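Transcriptional regulator, SorC family (Enterococcus faecalis, PDB 2O0M) probably acts as a transcriptional regulator of the SorC family that binds DNA and responds to a carbohydrate ligand. Local coordinates at residues V303-R317 / Q326-I339. Residues are numbered along the deposited sequence; the frame is centred on the assembly and turned at random.
Sequences VVAIAGGKTKAKAIR and QTWLITDEAAANEI. With PO4 (phosphate ion), chain C; PO4 (phosphate ion), chain B.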
loop_
_atom_site.group_PDB
_atom_site.type_symbol
_atom_site.label_atom_id
_atom_site.label_comp_id
_atom_site.label_asym_id
_atom_site.label_seq_id
_atom_site.Cartn_x
_atom_site.Cartn_y
_atom_site.Cartn_z
ATOM N N VAL A 303 -7.987 6.771 0.273
ATOM C CA VAL A 303 -6.624 6.349 0.525
ATOM C C VAL A 303 -6.651 5.527 1.796
ATOM O O VAL A 303 -7.060 6.026 2.827
ATOM C CB VAL A 303 -5.675 7.552 0.678
ATOM C CG1 VAL A 303 -4.253 7.068 0.943
ATOM C CG2 VAL A 303 -5.700 8.413 -0.578
ATOM N N VAL A 304 -6.209 4.272 1.706
ATOM C CA VAL A 304 -6.279 3.372 2.836
ATOM C C VAL A 304 -4.912 2.758 3.053
ATOM O O VAL A 304 -4.395 2.069 2.163
ATOM C CB VAL A 304 -7.328 2.260 2.614
ATOM C CG1 VAL A 304 -7.469 1.405 3.867
ATOM C CG2 VAL A 304 -8.680 2.855 2.234
ATOM N N ALA A 305 -4.352 3.008 4.236
ATOM C CA ALA A 305 -3.110 2.383 4.688
ATOM C C ALA A 305 -3.475 1.230 5.635
ATOM O O ALA A 305 -4.312 1.385 6.533
ATOM C CB ALA A 305 -2.250 3.369 5.412
ATOM N N ILE A 306 -2.832 0.081 5.448
ATOM C CA ILE A 306 -3.096 -1.092 6.279
ATOM C C ILE A 306 -1.770 -1.572 6.833
ATOM O O ILE A 306 -0.928 -2.045 6.085
ATOM C CB ILE A 306 -3.729 -2.241 5.460
ATOM C CG1 ILE A 306 -4.970 -1.752 4.717
ATOM C CG2 ILE A 306 -4.088 -3.405 6.382
ATOM C CD1 ILE A 306 -5.663 -2.833 3.869
ATOM N N ALA A 307 -1.599 -1.484 8.145
ATOM C CA ALA A 307 -0.328 -1.855 8.765
ATOM C C ALA A 307 -0.557 -2.109 10.235
ATOM O O ALA A 307 -1.168 -1.291 10.934
ATOM C CB ALA A 307 0.726 -0.785 8.556
ATOM N N GLY A 308 -0.052 -3.243 10.695
ATOM C CA GLY A 308 -0.263 -3.647 12.074
ATOM C C GLY A 308 0.966 -4.283 12.677
ATOM O O GLY A 308 1.975 -4.507 11.992
ATOM N N GLY A 309 0.852 -4.583 13.966
ATOM C CA GLY A 309 1.908 -5.232 14.733
ATOM C C GLY A 309 2.711 -4.201 15.509
ATOM O O GLY A 309 2.998 -3.116 15.010
ATOM N N LYS A 310 3.075 -4.533 16.743
ATOM C CA LYS A 310 3.978 -3.686 17.500
ATOM C C LYS A 310 5.272 -3.419 16.705
ATOM O O LYS A 310 5.856 -2.338 16.792
ATOM C CB LYS A 310 4.300 -4.324 18.856
ATOM C CG LYS A 310 5.222 -3.483 19.711
ATOM C CD LYS A 310 6.672 -3.898 19.592
ATOM C CE LYS A 310 7.560 -2.854 20.235
ATOM N NZ LYS A 310 9.005 -3.145 20.135
ATOM N N THR A 311 5.689 -4.390 15.900
ATOM C CA THR A 311 6.943 -4.275 15.156
ATOM C C THR A 311 6.920 -3.138 14.130
ATOM O O THR A 311 7.972 -2.670 13.707
ATOM C CB THR A 311 7.294 -5.586 14.408
ATOM O OG1 THR A 311 6.248 -5.926 13.481
ATOM C CG2 THR A 311 7.522 -6.737 15.396
ATOM N N LYS A 312 5.722 -2.711 13.739
ATOM C CA LYS A 312 5.557 -1.663 12.723
ATOM C C LYS A 312 5.261 -0.276 13.294
ATOM O O LYS A 312 5.111 0.689 12.535
ATOM C CB LYS A 312 4.466 -2.064 11.719
ATOM C CG LYS A 312 4.958 -3.043 10.654
ATOM C CD LYS A 312 4.065 -3.037 9.413
ATOM C CE LYS A 312 4.548 -4.039 8.381
ATOM N NZ LYS A 312 3.775 -3.935 7.119
ATOM N N ALA A 313 5.213 -0.151 14.617
ATOM C CA ALA A 313 4.869 1.128 15.236
ATOM C C ALA A 313 5.770 2.271 14.749
ATOM O O ALA A 313 5.294 3.353 14.428
ATOM C CB ALA A 313 4.929 1.018 16.748
ATOM N N LYS A 314 7.073 2.034 14.708
ATOM C CA LYS A 314 8.014 3.070 14.280
ATOM C C LYS A 314 7.818 3.441 12.811
ATOM O O LYS A 314 7.796 4.622 12.456
ATOM C CB LYS A 314 9.452 2.620 14.519
ATOM C CG LYS A 314 9.842 2.553 15.986
ATOM C CD LYS A 314 11.196 1.906 16.159
ATOM C CE LYS A 314 11.848 2.279 17.482
ATOM N NZ LYS A 314 10.949 2.118 18.654
ATOM N N ALA A 315 7.652 2.429 11.964
ATOM C CA ALA A 315 7.462 2.667 10.527
ATOM C C ALA A 315 6.157 3.422 10.279
ATOM O O ALA A 315 6.102 4.341 9.456
ATOM C CB ALA A 315 7.456 1.359 9.771
ATOM N N ILE A 316 5.100 3.013 10.973
ATOM C CA ILE A 316 3.796 3.678 10.861
ATOM C C ILE A 316 3.909 5.163 11.231
ATOM O O ILE A 316 3.463 6.037 10.489
ATOM C CB ILE A 316 2.726 2.981 11.730
ATOM C CG1 ILE A 316 2.401 1.600 11.150
ATOM C CG2 ILE A 316 1.456 3.817 11.807
ATOM C CD1 ILE A 316 1.683 0.675 12.141
ATOM N N ARG A 317 4.538 5.445 12.362
ATOM C CA ARG A 317 4.744 6.836 12.788
ATOM C C ARG A 317 5.496 7.657 11.733
ATOM O O ARG A 317 5.135 8.792 11.446
ATOM C CB ARG A 317 5.515 6.882 14.106
ATOM C CG ARG A 317 4.693 6.489 15.309
ATOM C CD ARG A 317 5.582 6.177 16.487
ATOM N NE ARG A 317 6.507 7.273 16.774
ATOM C CZ ARG A 317 7.753 7.114 17.218
ATOM N NH1 ARG A 317 8.247 5.901 17.455
ATOM N NH2 ARG A 317 8.518 8.174 17.438
ATOM N N GLN A 326 -6.767 12.689 4.405
ATOM C CA GLN A 326 -7.960 11.864 4.187
ATOM C C GLN A 326 -7.711 10.366 4.398
ATOM O O GLN A 326 -8.649 9.581 4.304
ATOM C CB GLN A 326 -8.548 12.078 2.789
ATOM C CG GLN A 326 -7.708 11.542 1.622
ATOM C CD GLN A 326 -6.760 12.570 1.049
ATOM O OE1 GLN A 326 -6.264 13.436 1.771
ATOM N NE2 GLN A 326 -6.501 12.489 -0.259
ATOM N N THR A 327 -6.466 9.989 4.677
ATOM C CA THR A 327 -6.080 8.576 4.844
ATOM C C THR A 327 -6.936 7.888 5.925
ATOM O O THR A 327 -7.201 8.465 6.979
ATOM C CB THR A 327 -4.575 8.430 5.200
ATOM O OG1 THR A 327 -3.767 8.956 4.130
ATOM C CG2 THR A 327 -4.179 6.971 5.430
ATOM N N TRP A 328 -7.386 6.673 5.628
ATOM C CA TRP A 328 -7.941 5.769 6.632
ATOM C C TRP A 328 -6.811 4.811 6.992
ATOM O O TRP A 328 -6.212 4.200 6.104
ATOM C CB TRP A 328 -9.107 4.954 6.066
ATOM C CG TRP A 328 -10.390 5.691 5.875
ATOM C CD1 TRP A 328 -10.571 6.864 5.208
ATOM C CD2 TRP A 328 -11.689 5.265 6.301
ATOM N NE1 TRP A 328 -11.906 7.218 5.225
ATOM C CE2 TRP A 328 -12.608 6.251 5.890
ATOM C CE3 TRP A 328 -12.161 4.159 7.010
ATOM C CZ2 TRP A 328 -13.968 6.156 6.152
ATOM C CZ3 TRP A 328 -13.525 4.070 7.270
ATOM C CH2 TRP A 328 -14.403 5.063 6.843
ATOM N N LEU A 329 -6.521 4.669 8.283
ATOM C CA LEU A 329 -5.499 3.724 8.734
ATOM C C LEU A 329 -6.185 2.519 9.361
ATOM O O LEU A 329 -6.889 2.657 10.362
ATOM C CB LEU A 329 -4.549 4.368 9.743
ATOM C CG LEU A 329 -3.528 3.431 10.406
ATOM C CD1 LEU A 329 -2.582 2.816 9.382
ATOM C CD2 LEU A 329 -2.743 4.158 11.479
ATOM N N ILE A 330 -5.988 1.352 8.757
ATOM C CA ILE A 330 -6.433 0.080 9.339
ATOM C C ILE A 330 -5.225 -0.527 10.034
ATOM O O ILE A 330 -4.191 -0.765 9.411
ATOM C CB ILE A 330 -6.954 -0.907 8.286
ATOM C CG1 ILE A 330 -8.135 -0.279 7.539
ATOM C CG2 ILE A 330 -7.334 -2.234 8.955
ATOM C CD1 ILE A 330 -8.631 -1.061 6.363
ATOM N N THR A 331 -5.356 -0.769 11.330
ATOM C CA THR A 331 -4.241 -1.245 12.122
ATOM C C THR A 331 -4.763 -2.165 13.227
ATOM O O THR A 331 -5.943 -2.534 13.244
ATOM C CB THR A 331 -3.446 -0.038 12.687
ATOM O OG1 THR A 331 -2.193 -0.472 13.238
ATOM C CG2 THR A 331 -4.252 0.763 13.712
ATOM N N ASP A 332 -3.887 -2.538 14.138
ATOM C CA ASP A 332 -4.316 -3.393 15.246
ATOM C C ASP A 332 -3.954 -2.807 16.598
ATOM O O ASP A 332 -3.284 -1.782 16.688
ATOM C CB ASP A 332 -3.831 -4.836 15.074
ATOM C CG ASP A 332 -2.325 -4.964 14.959
ATOM O OD1 ASP A 332 -1.594 -4.045 15.369
ATOM O OD2 ASP A 332 -1.872 -6.019 14.462
ATOM N N GLU A 333 -4.455 -3.454 17.645
ATOM C CA GLU A 333 -4.231 -3.004 19.006
ATOM C C GLU A 333 -2.751 -2.974 19.335
ATOM O O GLU A 333 -2.286 -2.083 20.035
ATOM C CB GLU A 333 -4.938 -3.922 20.012
ATOM C CG GLU A 333 -6.444 -3.749 20.090
ATOM C CD GLU A 333 -7.062 -4.547 21.246
ATOM O OE1 GLU A 333 -6.965 -5.793 21.235
ATOM O OE2 GLU A 333 -7.645 -3.928 22.168
ATOM N N ALA A 334 -2.005 -3.956 18.847
ATOM C CA ALA A 334 -0.593 -4.037 19.192
ATOM C C ALA A 334 0.164 -2.816 18.670
ATOM O O ALA A 334 0.973 -2.222 19.382
ATOM C CB ALA A 334 0.003 -5.310 18.684
ATOM N N ALA A 335 -0.132 -2.410 17.442
ATOM C CA ALA A 335 0.508 -1.223 16.878
ATOM C C ALA A 335 0.056 0.049 17.596
ATOM O O ALA A 335 0.880 0.877 17.975
ATOM C CB ALA A 335 0.225 -1.119 15.390
ATOM N N ALA A 336 -1.251 0.183 17.783
ATOM C CA ALA A 336 -1.829 1.359 18.415
ATOM C C ALA A 336 -1.327 1.548 19.846
ATOM O O ALA A 336 -0.914 2.644 20.212
ATOM C CB ALA A 336 -3.352 1.278 18.389
ATOM N N ASN A 337 -1.380 0.495 20.659
ATOM C CA ASN A 337 -0.888 0.587 22.041
ATOM C C ASN A 337 0.568 1.061 22.089
ATOM O O ASN A 337 0.934 1.876 22.930
ATOM C CB ASN A 337 -1.012 -0.754 22.775
ATOM C CG ASN A 337 -2.449 -1.120 23.116
ATOM O OD1 ASN A 337 -3.330 -0.260 23.211
ATOM N ND2 ASN A 337 -2.685 -2.413 23.322
ATOM N N GLU A 338 1.393 0.574 21.166
ATOM C CA GLU A 338 2.803 0.956 21.129
ATOM C C GLU A 338 2.982 2.416 20.725
ATOM O O GLU A 338 3.738 3.164 21.347
ATOM C CB GLU A 338 3.578 0.041 20.178
ATOM C CG GLU A 338 5.050 0.386 20.037
ATOM C CD GLU A 338 5.872 0.143 21.297
ATOM O OE1 GLU A 338 5.365 -0.449 22.286
ATOM O OE2 GLU A 338 7.053 0.537 21.288
ATOM N N ILE A 339 2.274 2.827 19.684
ATOM C CA ILE A 339 2.343 4.203 19.212
ATOM C C ILE A 339 1.884 5.199 20.286
ATOM O O ILE A 339 2.475 6.262 20.429
ATOM C CB ILE A 339 1.509 4.378 17.918
ATOM C CG1 ILE A 339 2.179 3.625 16.756
ATOM C CG2 ILE A 339 1.346 5.859 17.564
ATOM C CD1 ILE A 339 1.278 3.365 15.540
HETATM P P PO4 C . 6.250 10.785 16.050
HETATM O O1 PO4 C . 7.683 10.913 16.508
HETATM O O2 PO4 C . 5.300 10.507 17.184
HETATM O O3 PO4 C . 5.854 12.063 15.360
HETATM O O4 PO4 C . 6.155 9.657 15.063
HETATM P P PO4 B . 4.984 -6.080 4.511
HETATM O O1 PO4 B . 5.584 -5.283 5.610
HETATM O O2 PO4 B . 3.512 -6.211 4.637
HETATM O O3 PO4 B . 5.412 -5.517 3.192
HETATM O O4 PO4 B . 5.591 -7.450 4.531
HETATM O O HOH W 1 -9.544 8.332 2.055
HETATM O O HOH W 2 9.921 -0.791 21.241
HETATM O O HOH W 3 8.075 1.154 18.870
#
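The CB of A313 fits against E338 and I339, 3.4 Å from E338 CG and also touching I339 CG1. The short alanine lets the 313-317 and 333-339 helices come within 9.6 Å at their axes while crossing at 72°. One turn on, I316 is the bump. Its CG2 meets I339 CD1 at 3.8 Å, the side chains crossing at about a right angle, and its CD1 reaches A335 CB and T331 OG1, while CG2 touches L329 CD2.

At the exposed margin K310, bent at chi2 (-96°), crosses E338 at a slant, its CG against E338 CB and CG and its CE near the carboxylate. The charges stay apart, K310 NZ and E338 OE2 being bridged by a water, while the carboxylate forms a salt bridge with K341.

Strands 303-306 and 328-332 run parallel, joined by four backbone bonds, W328 N to V303 O, A305 N to W328 O, I330 N to A305 O and A307 N to I330 O. On one face I330 CD1 rests against V304 CG1 (3.7 Å) and I306 CG1, over the dip between them, with F127 of helix 122-138 packed on I306 and I330; on the other A305 CB fits between T327 CG2 and L329 CD1.

Where the strands end, T331 OG1 donates to A307 O (2.7 Å) in the carbonyl plane. D332 OD1 accepts twice, from G309 N (2.9 Å, 176° at the hydrogen) and from A335 N, the N-cap bond of the second helix; OD2 turns to S117. G308 leaves room for this carboxylate, and A335 CB rests against G309 O. Strand 302-306, helix 313-320 and strand 328-332 form the beta-alpha-beta crossover of a Rossmann-like alpha/beta fold, here in the putative sugar-binding domain.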